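Local coordinates for protein UDP-galactopyranose mutase (Deinococcus radiodurans, PDB 3HDQ) that probably catalyses, with bound FAD, the interconversion of UDP-galactopyranose and UDP-galactofuranose, at residues Arg61-Gly66 against His80-His85; Gly41-Glu46 against Phe95-Arg100; Leu119-Ile122 against Asp127-Asn130; Lys182-Asp187 against Tyr368-Met373. All blocks are in the same frame, centred on the assembly; numbering follows the deposited sequence.

Interaction 1: Arg61-Gly66 against His80-His85. With FAD (flavin-adenine dinucleotide), chain L.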
# COMPACT_ATOMS: atom_id res chain seq x y z
N ARG A 61 0.81 -10.75 -8.32
CA ARG A 61 1.67 -9.79 -7.62
C ARG A 61 1.09 -9.50 -6.23
O ARG A 61 -0.07 -9.81 -5.98
CB ARG A 61 1.84 -8.51 -8.44
CG ARG A 61 2.77 -8.70 -9.62
CD ARG A 61 2.64 -7.57 -10.62
NE ARG A 61 3.70 -7.65 -11.62
CZ ARG A 61 3.68 -7.02 -12.79
NH1 ARG A 61 2.64 -6.26 -13.10
NH2 ARG A 61 4.68 -7.16 -13.64
N PRO A 62 1.91 -8.94 -5.32
CA PRO A 62 1.40 -8.72 -3.96
C PRO A 62 0.73 -7.36 -3.83
O PRO A 62 0.48 -6.93 -2.71
CB PRO A 62 2.66 -8.73 -3.09
CG PRO A 62 3.85 -8.67 -4.07
CD PRO A 62 3.31 -8.53 -5.46
N HIS A 63 0.45 -6.70 -4.94
CA HIS A 63 -0.16 -5.37 -4.90
C HIS A 63 -1.11 -5.21 -6.08
O HIS A 63 -1.04 -5.99 -7.03
CB HIS A 63 0.93 -4.31 -4.99
CG HIS A 63 1.71 -4.37 -6.27
ND1 HIS A 63 1.16 -4.03 -7.49
CD2 HIS A 63 2.98 -4.76 -6.53
CE1 HIS A 63 2.07 -4.19 -8.44
NE2 HIS A 63 3.18 -4.64 -7.88
N ILE A 64 -1.99 -4.21 -6.02
CA ILE A 64 -2.90 -3.91 -7.12
C ILE A 64 -2.23 -2.96 -8.14
O ILE A 64 -1.08 -2.55 -7.95
CB ILE A 64 -4.21 -3.28 -6.61
CG1 ILE A 64 -3.93 -1.95 -5.90
CG2 ILE A 64 -4.93 -4.24 -5.67
CD1 ILE A 64 -5.15 -1.22 -5.37
N GLY A 65 -2.95 -2.63 -9.21
CA GLY A 65 -2.47 -1.62 -10.13
C GLY A 65 -1.66 -2.07 -11.34
O GLY A 65 -1.31 -1.25 -12.19
N GLY A 66 -1.36 -3.36 -11.44
CA GLY A 66 -0.56 -3.84 -12.55
C GLY A 66 0.76 -3.08 -12.69
O GLY A 66 1.44 -2.81 -11.70
N HIS A 80 7.56 4.91 -9.35
CA HIS A 80 6.88 3.85 -10.11
C HIS A 80 7.83 2.66 -10.26
O HIS A 80 8.78 2.71 -11.04
CB HIS A 80 6.46 4.34 -11.50
CG HIS A 80 5.70 5.63 -11.48
ND1 HIS A 80 5.34 6.30 -12.63
CD2 HIS A 80 5.25 6.38 -10.44
CE1 HIS A 80 4.69 7.40 -12.31
NE2 HIS A 80 4.61 7.48 -10.99
N PRO A 81 7.58 1.59 -9.50
CA PRO A 81 8.50 0.44 -9.55
C PRO A 81 8.72 -0.11 -10.96
O PRO A 81 9.79 -0.65 -11.20
CB PRO A 81 7.82 -0.60 -8.65
CG PRO A 81 6.94 0.21 -7.73
CD PRO A 81 6.47 1.39 -8.55
N TYR A 82 7.74 0.02 -11.86
CA TYR A 82 7.87 -0.58 -13.20
C TYR A 82 8.09 0.42 -14.32
O TYR A 82 7.62 0.22 -15.45
CB TYR A 82 6.65 -1.45 -13.54
CG TYR A 82 6.29 -2.43 -12.45
CD1 TYR A 82 5.29 -2.14 -11.53
CD2 TYR A 82 6.96 -3.64 -12.33
CE1 TYR A 82 4.97 -3.03 -10.51
CE2 TYR A 82 6.64 -4.55 -11.32
CZ TYR A 82 5.65 -4.23 -10.41
OH TYR A 82 5.32 -5.11 -9.40
N GLY A 83 8.81 1.50 -14.02
CA GLY A 83 9.11 2.50 -15.02
C GLY A 83 8.11 3.65 -15.01
O GLY A 83 7.01 3.51 -14.50
N PRO A 84 8.50 4.78 -15.60
CA PRO A 84 7.68 5.99 -15.54
C PRO A 84 6.34 5.79 -16.23
O PRO A 84 6.30 5.35 -17.38
CB PRO A 84 8.51 7.00 -16.33
CG PRO A 84 9.31 6.16 -17.29
CD PRO A 84 9.60 4.88 -16.57
N HIS A 85 5.25 6.09 -15.54
CA HIS A 85 3.92 6.10 -16.15
C HIS A 85 3.30 7.50 -16.18
O HIS A 85 2.91 8.03 -15.14
CB HIS A 85 3.01 5.11 -15.44
CG HIS A 85 3.33 3.68 -15.75
ND1 HIS A 85 4.57 3.13 -15.52
CD2 HIS A 85 2.58 2.70 -16.32
CE1 HIS A 85 4.57 1.87 -15.92
NE2 HIS A 85 3.38 1.59 -16.40
PA FAD L . -1.04 -4.90 -16.68
O1A FAD L . -0.67 -3.75 -15.95
O2A FAD L . 0.11 -5.54 -17.16
O5B FAD L . -1.79 -5.82 -15.68
C5B FAD L . -2.11 -7.14 -15.91
C4B FAD L . -2.02 -7.84 -14.60
O4B FAD L . -2.34 -9.18 -14.75
C3B FAD L . -0.59 -7.81 -14.11
O3B FAD L . -0.45 -7.11 -12.92
C2B FAD L . -0.24 -9.25 -13.90
O2B FAD L . 0.44 -9.39 -12.71
C1B FAD L . -1.58 -9.92 -13.88
N9A FAD L . -1.47 -11.33 -14.24
C8A FAD L . -0.94 -11.88 -15.33
N7A FAD L . -1.02 -13.19 -15.27
C5A FAD L . -1.62 -13.51 -14.13
C6A FAD L . -1.96 -14.70 -13.54
N6A FAD L . -1.87 -15.81 -14.19
N1A FAD L . -2.57 -14.72 -12.34
C2A FAD L . -2.83 -13.56 -11.70
N3A FAD L . -2.49 -12.39 -12.28
C4A FAD L . -1.89 -12.35 -13.46
N1 FAD L . 1.20 4.04 -20.54
C2 FAD L . 0.88 5.34 -20.62
O2 FAD L . -0.22 5.69 -20.93
N3 FAD L . 1.82 6.24 -20.35
C4 FAD L . 3.07 5.85 -19.99
O4 FAD L . 3.92 6.65 -19.74
C4X FAD L . 3.37 4.54 -19.92
N5 FAD L . 4.62 4.17 -19.58
C5X FAD L . 4.92 2.86 -19.51
C6 FAD L . 6.19 2.49 -19.15
C7 FAD L . 6.51 1.16 -19.07
C7M FAD L . 7.87 0.74 -18.69
C8 FAD L . 5.57 0.21 -19.34
C8M FAD L . 5.97 -1.21 -19.25
C9 FAD L . 4.29 0.59 -19.69
C9A FAD L . 3.96 1.91 -19.79
N10 FAD L . 2.69 2.31 -20.13
C10 FAD L . 2.42 3.63 -20.20
C1' FAD L . 1.66 1.33 -20.55
C2' FAD L . 0.83 0.80 -19.41
O2' FAD L . 1.71 0.13 -18.57
C3' FAD L . -0.25 -0.18 -19.85
O3' FAD L . -1.22 0.34 -20.65
C4' FAD L . -1.11 -0.56 -18.70
O4' FAD L . -0.28 -0.45 -17.59
C5' FAD L . -1.62 -1.95 -18.95
O5' FAD L . -2.75 -2.30 -18.23
P FAD L . -3.19 -3.79 -18.22
O1P FAD L . -4.20 -3.96 -17.25
O2P FAD L . -3.71 -4.08 -19.50
O3P FAD L . -1.93 -4.67 -17.94

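Interaction 2: Gly41-Glu46 against Phe95-Arg100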
# COMPACT_ATOMS: atom_id res chain seq x y z
N GLY A 41 -8.22 -5.11 -15.62
CA GLY A 41 -9.03 -5.79 -14.63
C GLY A 41 -9.83 -4.87 -13.72
O GLY A 41 -11.00 -5.12 -13.43
N SER A 42 -9.19 -3.80 -13.25
CA SER A 42 -9.78 -2.92 -12.25
C SER A 42 -10.94 -2.11 -12.79
O SER A 42 -11.90 -1.87 -12.08
CB SER A 42 -8.72 -1.98 -11.67
OG SER A 42 -7.69 -2.72 -11.05
N VAL A 43 -10.85 -1.67 -14.04
CA VAL A 43 -11.94 -0.92 -14.64
C VAL A 43 -13.15 -1.83 -14.79
O VAL A 43 -14.27 -1.44 -14.50
CB VAL A 43 -11.56 -0.33 -16.01
CG1 VAL A 43 -12.81 0.20 -16.72
CG2 VAL A 43 -10.55 0.79 -15.84
N LEU A 44 -12.92 -3.06 -15.25
CA LEU A 44 -14.02 -4.02 -15.38
C LEU A 44 -14.55 -4.47 -14.00
O LEU A 44 -15.75 -4.69 -13.83
CB LEU A 44 -13.62 -5.19 -16.27
CG LEU A 44 -13.76 -4.89 -17.76
CD1 LEU A 44 -12.82 -5.73 -18.62
CD2 LEU A 44 -15.23 -5.07 -18.21
N ALA A 45 -13.66 -4.58 -13.02
CA ALA A 45 -14.11 -4.90 -11.68
C ALA A 45 -15.02 -3.80 -11.15
O ALA A 45 -16.05 -4.06 -10.54
CB ALA A 45 -12.93 -5.13 -10.75
N GLU A 46 -14.64 -2.55 -11.39
CA GLU A 46 -15.42 -1.41 -10.89
C GLU A 46 -16.79 -1.32 -11.58
O GLU A 46 -17.81 -1.16 -10.91
CB GLU A 46 -14.65 -0.10 -11.05
CG GLU A 46 -15.35 1.12 -10.45
CD GLU A 46 -16.35 1.76 -11.40
OE1 GLU A 46 -16.09 1.80 -12.62
OE2 GLU A 46 -17.41 2.22 -10.93
N PHE A 95 -10.88 10.41 -19.51
CA PHE A 95 -10.45 11.38 -18.52
C PHE A 95 -11.51 11.60 -17.43
O PHE A 95 -11.19 11.63 -16.24
CB PHE A 95 -9.99 12.70 -19.16
CG PHE A 95 -9.44 13.68 -18.17
CD1 PHE A 95 -10.21 14.75 -17.73
CD2 PHE A 95 -8.17 13.50 -17.64
CE1 PHE A 95 -9.71 15.65 -16.80
CE2 PHE A 95 -7.67 14.38 -16.70
CZ PHE A 95 -8.44 15.46 -16.28
N GLU A 96 -12.77 11.73 -17.83
CA GLU A 96 -13.81 11.93 -16.83
C GLU A 96 -14.07 10.68 -15.96
O GLU A 96 -14.26 10.78 -14.76
CB GLU A 96 -15.10 12.47 -17.47
CG GLU A 96 -14.88 13.88 -18.05
CD GLU A 96 -16.15 14.60 -18.44
OE1 GLU A 96 -17.13 13.94 -18.84
OE2 GLU A 96 -16.16 15.85 -18.36
N TYR A 97 -14.03 9.51 -16.58
CA TYR A 97 -14.20 8.27 -15.84
C TYR A 97 -13.18 8.17 -14.70
O TYR A 97 -13.53 8.01 -13.53
CB TYR A 97 -14.08 7.07 -16.77
CG TYR A 97 -14.00 5.78 -16.02
CD1 TYR A 97 -15.15 5.19 -15.52
CD2 TYR A 97 -12.78 5.15 -15.81
CE1 TYR A 97 -15.09 4.01 -14.82
CE2 TYR A 97 -12.71 3.98 -15.12
CZ TYR A 97 -13.87 3.41 -14.62
OH TYR A 97 -13.80 2.22 -13.91
N LEU A 98 -11.91 8.31 -15.04
CA LEU A 98 -10.83 8.28 -14.06
C LEU A 98 -10.96 9.38 -13.00
O LEU A 98 -10.52 9.20 -11.87
CB LEU A 98 -9.48 8.39 -14.77
CG LEU A 98 -8.65 7.13 -14.92
CD1 LEU A 98 -9.47 5.86 -14.78
CD2 LEU A 98 -7.87 7.15 -16.23
N SER A 99 -11.56 10.50 -13.37
CA SER A 99 -11.73 11.63 -12.46
C SER A 99 -12.67 11.27 -11.32
O SER A 99 -12.67 11.94 -10.28
CB SER A 99 -12.27 12.86 -13.21
OG SER A 99 -11.23 13.47 -13.96
N ARG A 100 -13.46 10.22 -11.50
CA ARG A 100 -14.30 9.71 -10.42
C ARG A 100 -13.44 9.16 -9.27
O ARG A 100 -13.91 9.07 -8.14
CB ARG A 100 -15.26 8.62 -10.92
CG ARG A 100 -16.10 8.98 -12.16
CD ARG A 100 -17.01 7.80 -12.54
NE ARG A 100 -17.69 7.27 -11.36
CZ ARG A 100 -17.96 5.99 -11.14
NH1 ARG A 100 -17.63 5.06 -12.02
NH2 ARG A 100 -18.57 5.63 -10.01

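Interaction 3: Leu119-Ile122 against Asp127-Asn130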
# COMPACT_ATOMS: atom_id res chain seq x y z
N LEU A 119 21.66 17.48 -25.11
CA LEU A 119 20.30 17.06 -24.78
C LEU A 119 19.29 17.77 -25.68
O LEU A 119 19.09 18.98 -25.57
CB LEU A 119 19.99 17.30 -23.30
CG LEU A 119 20.90 16.48 -22.37
CD1 LEU A 119 20.64 16.84 -20.90
CD2 LEU A 119 20.71 14.99 -22.63
N LEU A 120 18.68 17.01 -26.57
CA LEU A 120 17.85 17.55 -27.63
C LEU A 120 16.43 17.03 -27.53
O LEU A 120 16.23 15.88 -27.17
CB LEU A 120 18.45 17.16 -28.99
CG LEU A 120 19.37 18.14 -29.73
CD1 LEU A 120 19.97 19.18 -28.78
CD2 LEU A 120 20.45 17.39 -30.49
N PRO A 121 15.44 17.86 -27.89
CA PRO A 121 14.05 17.41 -27.83
C PRO A 121 13.78 16.20 -28.72
O PRO A 121 14.20 16.16 -29.88
CB PRO A 121 13.26 18.62 -28.36
CG PRO A 121 14.19 19.78 -28.22
CD PRO A 121 15.56 19.24 -28.39
N ILE A 122 13.09 15.22 -28.15
CA ILE A 122 12.45 14.15 -28.91
C ILE A 122 11.02 14.17 -28.40
O ILE A 122 10.81 14.26 -27.19
CB ILE A 122 13.13 12.77 -28.65
CG1 ILE A 122 12.44 11.66 -29.43
CG2 ILE A 122 13.14 12.43 -27.16
CD1 ILE A 122 12.99 11.48 -30.82
N ASP A 127 13.67 22.91 -33.24
CA ASP A 127 14.81 23.20 -32.37
C ASP A 127 15.80 22.05 -32.39
O ASP A 127 17.02 22.27 -32.34
CB ASP A 127 14.36 23.48 -30.92
CG ASP A 127 13.45 24.70 -30.81
OD1 ASP A 127 13.77 25.74 -31.41
OD2 ASP A 127 12.42 24.62 -30.12
N THR A 128 15.29 20.82 -32.44
CA THR A 128 16.16 19.65 -32.51
C THR A 128 17.09 19.71 -33.73
O THR A 128 18.30 19.49 -33.62
CB THR A 128 15.36 18.33 -32.61
OG1 THR A 128 14.44 18.24 -31.52
CG2 THR A 128 16.31 17.15 -32.56
N VAL A 129 16.52 20.01 -34.89
CA VAL A 129 17.30 20.11 -36.11
C VAL A 129 18.28 21.30 -36.07
O VAL A 129 19.48 21.14 -36.32
CB VAL A 129 16.38 20.22 -37.34
CG1 VAL A 129 17.19 20.43 -38.62
CG2 VAL A 129 15.50 18.97 -37.44
N ASN A 130 17.78 22.49 -35.75
CA ASN A 130 18.65 23.64 -35.63
C ASN A 130 19.82 23.39 -34.68
O ASN A 130 20.96 23.65 -35.01
CB ASN A 130 17.85 24.89 -35.23
CG ASN A 130 17.04 25.46 -36.40
OD1 ASN A 130 17.35 25.19 -37.57
ND2 ASN A 130 16.02 26.25 -36.09

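Interaction 4: Lys182-Asp187 against Tyr368-Met373. With FAD (flavin-adenine dinucleotide), chain L.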
# COMPACT_ATOMS: atom_id res chain seq x y z
N LYS A 182 18.30 -1.39 -29.32
CA LYS A 182 18.54 -1.64 -27.90
C LYS A 182 17.26 -2.07 -27.16
O LYS A 182 17.26 -3.04 -26.41
CB LYS A 182 19.18 -0.41 -27.24
CG LYS A 182 19.73 -0.66 -25.85
CD LYS A 182 20.73 0.42 -25.43
CE LYS A 182 20.09 1.80 -25.33
NZ LYS A 182 21.07 2.83 -24.89
N GLN A 183 16.16 -1.35 -27.40
CA GLN A 183 14.87 -1.63 -26.76
C GLN A 183 14.27 -2.99 -27.13
O GLN A 183 13.77 -3.70 -26.26
CB GLN A 183 13.87 -0.51 -27.07
CG GLN A 183 12.42 -0.79 -26.64
CD GLN A 183 12.26 -1.02 -25.14
OE1 GLN A 183 13.21 -0.90 -24.37
NE2 GLN A 183 11.04 -1.34 -24.72
N TRP A 184 14.30 -3.35 -28.41
CA TRP A 184 13.60 -4.56 -28.87
C TRP A 184 14.51 -5.75 -29.15
O TRP A 184 14.05 -6.90 -29.18
CB TRP A 184 12.81 -4.25 -30.12
CG TRP A 184 11.81 -3.19 -29.89
CD1 TRP A 184 11.98 -1.85 -30.10
CD2 TRP A 184 10.50 -3.36 -29.37
NE1 TRP A 184 10.83 -1.18 -29.76
CE2 TRP A 184 9.91 -2.08 -29.31
CE3 TRP A 184 9.76 -4.47 -28.96
CZ2 TRP A 184 8.61 -1.88 -28.85
CZ3 TRP A 184 8.46 -4.27 -28.50
CH2 TRP A 184 7.90 -2.98 -28.45
N GLY A 185 15.79 -5.48 -29.36
CA GLY A 185 16.70 -6.53 -29.78
C GLY A 185 16.45 -6.83 -31.24
O GLY A 185 16.88 -7.86 -31.75
N LEU A 186 15.74 -5.92 -31.91
CA LEU A 186 15.48 -6.00 -33.34
C LEU A 186 15.86 -4.68 -34.03
O LEU A 186 15.77 -3.61 -33.42
CB LEU A 186 13.98 -6.25 -33.60
CG LEU A 186 13.35 -7.66 -33.65
CD1 LEU A 186 14.41 -8.73 -33.92
CD2 LEU A 186 12.57 -7.97 -32.39
N ASP A 187 16.27 -4.74 -35.29
CA ASP A 187 16.41 -3.53 -36.11
C ASP A 187 15.00 -3.06 -36.44
O ASP A 187 14.08 -3.87 -36.52
CB ASP A 187 17.17 -3.83 -37.40
CG ASP A 187 17.45 -2.57 -38.22
OD1 ASP A 187 18.48 -1.92 -37.98
OD2 ASP A 187 16.63 -2.24 -39.12
N TYR A 368 -2.60 -8.57 -26.89
CA TYR A 368 -1.35 -8.35 -27.63
C TYR A 368 -1.38 -7.01 -28.38
O TYR A 368 -1.08 -6.94 -29.58
CB TYR A 368 -1.09 -9.51 -28.59
CG TYR A 368 0.38 -9.75 -28.90
CD1 TYR A 368 1.26 -10.15 -27.91
CD2 TYR A 368 0.87 -9.60 -30.19
CE1 TYR A 368 2.59 -10.38 -28.17
CE2 TYR A 368 2.21 -9.83 -30.48
CZ TYR A 368 3.06 -10.22 -29.46
OH TYR A 368 4.40 -10.44 -29.71
N ARG A 369 -1.73 -5.96 -27.67
CA ARG A 369 -1.81 -4.63 -28.25
C ARG A 369 -0.90 -3.65 -27.51
O ARG A 369 -0.90 -3.62 -26.28
CB ARG A 369 -3.27 -4.16 -28.26
CG ARG A 369 -4.12 -4.95 -29.25
CD ARG A 369 -5.54 -4.46 -29.30
NE ARG A 369 -6.44 -5.38 -29.98
CZ ARG A 369 -7.75 -5.21 -30.06
NH1 ARG A 369 -8.31 -4.14 -29.49
NH2 ARG A 369 -8.52 -6.09 -30.69
N TYR A 370 -0.11 -2.89 -28.26
CA TYR A 370 0.83 -1.92 -27.68
C TYR A 370 0.06 -0.68 -27.21
O TYR A 370 0.17 0.39 -27.81
CB TYR A 370 1.93 -1.56 -28.71
CG TYR A 370 3.18 -0.85 -28.20
CD1 TYR A 370 3.21 -0.22 -26.96
CD2 TYR A 370 4.32 -0.76 -28.99
CE1 TYR A 370 4.35 0.45 -26.50
CE2 TYR A 370 5.47 -0.09 -28.55
CZ TYR A 370 5.48 0.51 -27.31
OH TYR A 370 6.60 1.17 -26.85
N TYR A 371 -0.71 -0.84 -26.13
CA TYR A 371 -1.64 0.19 -25.67
C TYR A 371 -1.11 1.05 -24.52
O TYR A 371 -0.44 0.54 -23.61
CB TYR A 371 -2.96 -0.44 -25.21
CG TYR A 371 -3.99 -0.66 -26.29
CD1 TYR A 371 -3.79 -0.17 -27.57
CD2 TYR A 371 -5.19 -1.32 -26.03
CE1 TYR A 371 -4.73 -0.35 -28.56
CE2 TYR A 371 -6.14 -1.51 -27.02
CZ TYR A 371 -5.91 -1.01 -28.29
OH TYR A 371 -6.83 -1.17 -29.30
N ASN A 372 -1.42 2.34 -24.55
CA ASN A 372 -1.15 3.21 -23.41
C ASN A 372 -2.25 3.03 -22.37
O ASN A 372 -3.26 2.36 -22.63
CB ASN A 372 -1.06 4.69 -23.84
CG ASN A 372 -0.00 4.92 -24.91
OD1 ASN A 372 1.11 4.39 -24.83
ND2 ASN A 372 -0.34 5.72 -25.92
N MET A 373 -2.10 3.64 -21.20
CA MET A 373 -3.08 3.48 -20.14
C MET A 373 -4.49 3.88 -20.60
O MET A 373 -5.45 3.12 -20.41
CB MET A 373 -2.67 4.25 -18.88
CG MET A 373 -1.44 3.71 -18.19
SD MET A 373 -0.96 4.66 -16.72
CE MET A 373 -0.17 6.09 -17.48
PA FAD L . -1.04 -4.90 -16.68
O1A FAD L . -0.67 -3.75 -15.95
O2A FAD L . 0.11 -5.54 -17.16
O5B FAD L . -1.79 -5.82 -15.68
C5B FAD L . -2.11 -7.14 -15.91
C4B FAD L . -2.02 -7.84 -14.60
O4B FAD L . -2.34 -9.18 -14.75
C3B FAD L . -0.59 -7.81 -14.11
O3B FAD L . -0.45 -7.11 -12.92
C2B FAD L . -0.24 -9.25 -13.90
O2B FAD L . 0.44 -9.39 -12.71
C1B FAD L . -1.58 -9.92 -13.88
N9A FAD L . -1.47 -11.33 -14.24
C8A FAD L . -0.94 -11.88 -15.33
N7A FAD L . -1.02 -13.19 -15.27
C5A FAD L . -1.62 -13.51 -14.13
C6A FAD L . -1.96 -14.70 -13.54
N6A FAD L . -1.87 -15.81 -14.19
N1A FAD L . -2.57 -14.72 -12.34
C2A FAD L . -2.83 -13.56 -11.70
N3A FAD L . -2.49 -12.39 -12.28
C4A FAD L . -1.89 -12.35 -13.46
N1 FAD L . 1.20 4.04 -20.54
C2 FAD L . 0.88 5.34 -20.62
O2 FAD L . -0.22 5.69 -20.93
N3 FAD L . 1.82 6.24 -20.35
C4 FAD L . 3.07 5.85 -19.99
O4 FAD L . 3.92 6.65 -19.74
C4X FAD L . 3.37 4.54 -19.92
N5 FAD L . 4.62 4.17 -19.58
C5X FAD L . 4.92 2.86 -19.51
C6 FAD L . 6.19 2.49 -19.15
C7 FAD L . 6.51 1.16 -19.07
C7M FAD L . 7.87 0.74 -18.69
C8 FAD L . 5.57 0.21 -19.34
C8M FAD L . 5.97 -1.21 -19.25
C9 FAD L . 4.29 0.59 -19.69
C9A FAD L . 3.96 1.91 -19.79
N10 FAD L . 2.69 2.31 -20.13
C10 FAD L . 2.42 3.63 -20.20
C1' FAD L . 1.66 1.33 -20.55
C2' FAD L . 0.83 0.80 -19.41
O2' FAD L . 1.71 0.13 -18.57
C3' FAD L . -0.25 -0.18 -19.85
O3' FAD L . -1.22 0.34 -20.65
C4' FAD L . -1.11 -0.56 -18.70
O4' FAD L . -0.28 -0.45 -17.59
C5' FAD L . -1.62 -1.95 -18.95
O5' FAD L . -2.75 -2.30 -18.23
P FAD L . -3.19 -3.79 -18.22
O1P FAD L . -4.20 -3.96 -17.25
O2P FAD L . -3.71 -4.08 -19.50
O3P FAD L . -1.93 -4.67 -17.94

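Interaction 1: Arg61-Gly66 against His80-His85
The guanidinium of R61 lies on the ring of Y82, and H63 meets the hydroxyl at the end of that ring. The R61 chain starts over H63: its CB sits above one face of the imidazole. CG turns beside the backbone N (chi1 -74°), and the chain then runs extended between the cofactor ribose and Y82. CD is 3.5 Å from FAD O2B and, like NE, passes near Y82 OH. CZ stands 4.5 Å from the centroid of the Y82 ring in an off-centre cation-pi stack, the planes 26° apart. NH2 lies nearest Y82 CE2 and makes a long, weak ion pair with D332. NH1 turns to the ribose and makes a weak bond to FAD O3B at 3.2 Å.

H63 NE2 and Y82 OH share a nearly straight hydrogen bond of 2.7 Å, the hydroxyl lying at the edge of the imidazole in its plane. H63 ND1 donates a hydrogen bond to I64 O at 2.7 Å, which fixes the turn of the imidazole. One face of the H85 imidazole lies against the flavin, with FAD C5X over its centre, and its NE2 shares a hydrogen bond with FAD O2'. The chemistry implies a polar and aromatic cradle for FAD. H63 holds Y82, Y82 supports R61, and R61 borders the adenosine ribose, with a positive charge that is probably eased by the ring beneath it.

Interaction 2: Gly41-Glu46 against Phe95-Arg100
Y97 is the first residue of 95-100 to reach the other helix, and it meets both V43 and E46. Its CG is anti to the backbone N (chi1 170°), which carries the ring across the gap. Y97 CE2 packs 3.9 Å from V43 CG2, while V43 CG1 lies beside the phenol oxygen. Y97 OH donates to E46 OE1 at 2.7 Å. It comes from the anti side of the carboxylate, 27° out of its plane. Two residues on, S99 OG bonds back to F95 O. R100 follows, its chain bent about the CG-CD bond. R100 NH1 forms a salt bridge with E46 OE2 at 3.0 Å, approaching from above the carboxylate plane. Each oxygen of E46 thus takes one of these two partners. An alanine here would probably leave the Y97 hydroxyl without its acceptor and the R100 charge without its mate. R47 brings a second positive group close to R100. The contact joins helix 39-50, which begins within a GxGxxG pattern consistent with a Rossmann-type FAD-binding turn, to helix 92-99. Helix 373-388 covers V43 and Y97 through L381, F101 meets the Y97 ring edge-to-face, and A45 packs on strand 55-58.

Interaction 3: Leu119-Ile122 against Asp127-Asn130
T128 turns its hydroxyl to the backbone N side (chi1 -55°), which points OG1 at P121 of the strand. The same rotation sets CG2 anti to the backbone N, and the methyl faces L120. The hydroxyl and the methyl therefore both work in the contact.

T128 OG1 donates to P121 O at 2.7 Å. The hydroxyl meets the carbonyl at 126° at the oxygen, and the donor is tilted 27° from the carbonyl plane. OG1 also lies against the proline ring, 3.4 Å from P121 CB and 3.5 Å from P121 CD. The two side chains run alongside in opposing senses. T128 CG2 comes within 4.2 Å of L120 CB, a looser apolar touch.

Strand 118-122 is an edge strand, within this chain, of a mixed sheet, paired with 111-115 through L120 and A113. Helix 126-133 follows after a short turn, and N125 OD1 takes the T128 backbone N near its start. I122 turns away from the helix and touches the bound substrate, UDP-galactose. F175, which binds the nucleotide, lies close to the T128 side chain.

A valine in place of T128 would probably leave P121 O without its hydroxyl donor and lose a polar tie between strand and helix. The chemistry implies a buried carbonyl that is satisfied by a side chain of the helix just after it in sequence, at the sheet edge bordering the substrate pocket.

Interaction 4: Lys182-Asp187 against Tyr368-Met373
W184 and Y370 meet mainly through ring carbons. W184 CZ2 is 3.6 Å from Y370 CE2, and W184 CH2 is 3.8 Å from the same atom. Y370 CE2 comes in at the edge of the indole, near its plane. The rings are oblique, with planes at 66° and centroids 5.8 Å apart. The polar ends serve the substrate: W184 NE1 bonds to O3D on the ribose of UDP-galactose, and Y370 OH bonds to O2B on its diphosphate. The two rings thus line neighbouring parts of one nucleotide site.

In the next shell, Q183 CG lies over one face of the indole, 3.5 Å above its plane. L191 and V195 also pack on W184. Helix 159-184 ends at this tryptophan, and G185 leaves it with positive phi. Y370 is the centre of an inverse gamma turn, and its CG lies anti to the backbone N (chi1 -165°), which sends the ring toward W184.

Further along, the same loop grips the cofactor. FAD O3' donates to Y371 O at 3.1 Å, and R364 NH2 bonds to that carbonyl too. M373 N gives a bond of 2.8 Å to FAD O2. This amide opens helix 373-388, whose N terminus would probably steady negative charge on the flavin when it is reduced. N372 OD1 receives R198 NH2, from a residue that also binds the nucleotide.

From the N terminus, interaction 2 opens first, on helix 39-50. Interaction 1 then opens and closes within its loop, joining the segments after strands 55-58 and 78-79, before 95-100 completes interaction 2. Both lie in the Rossmann-like range. Interaction 3 comes next in series and closes only a tight turn from strand 118-122 to helix 126-133, on the far side of the chain's centre from interaction 2. Interaction 4 closes the longest loop, bringing the end of helix 159-184 to the loop before helix 373-388. No two contacts cross. Interactions 1 and 4 meet where H85 CB packs on M373 CE, and both touch FAD.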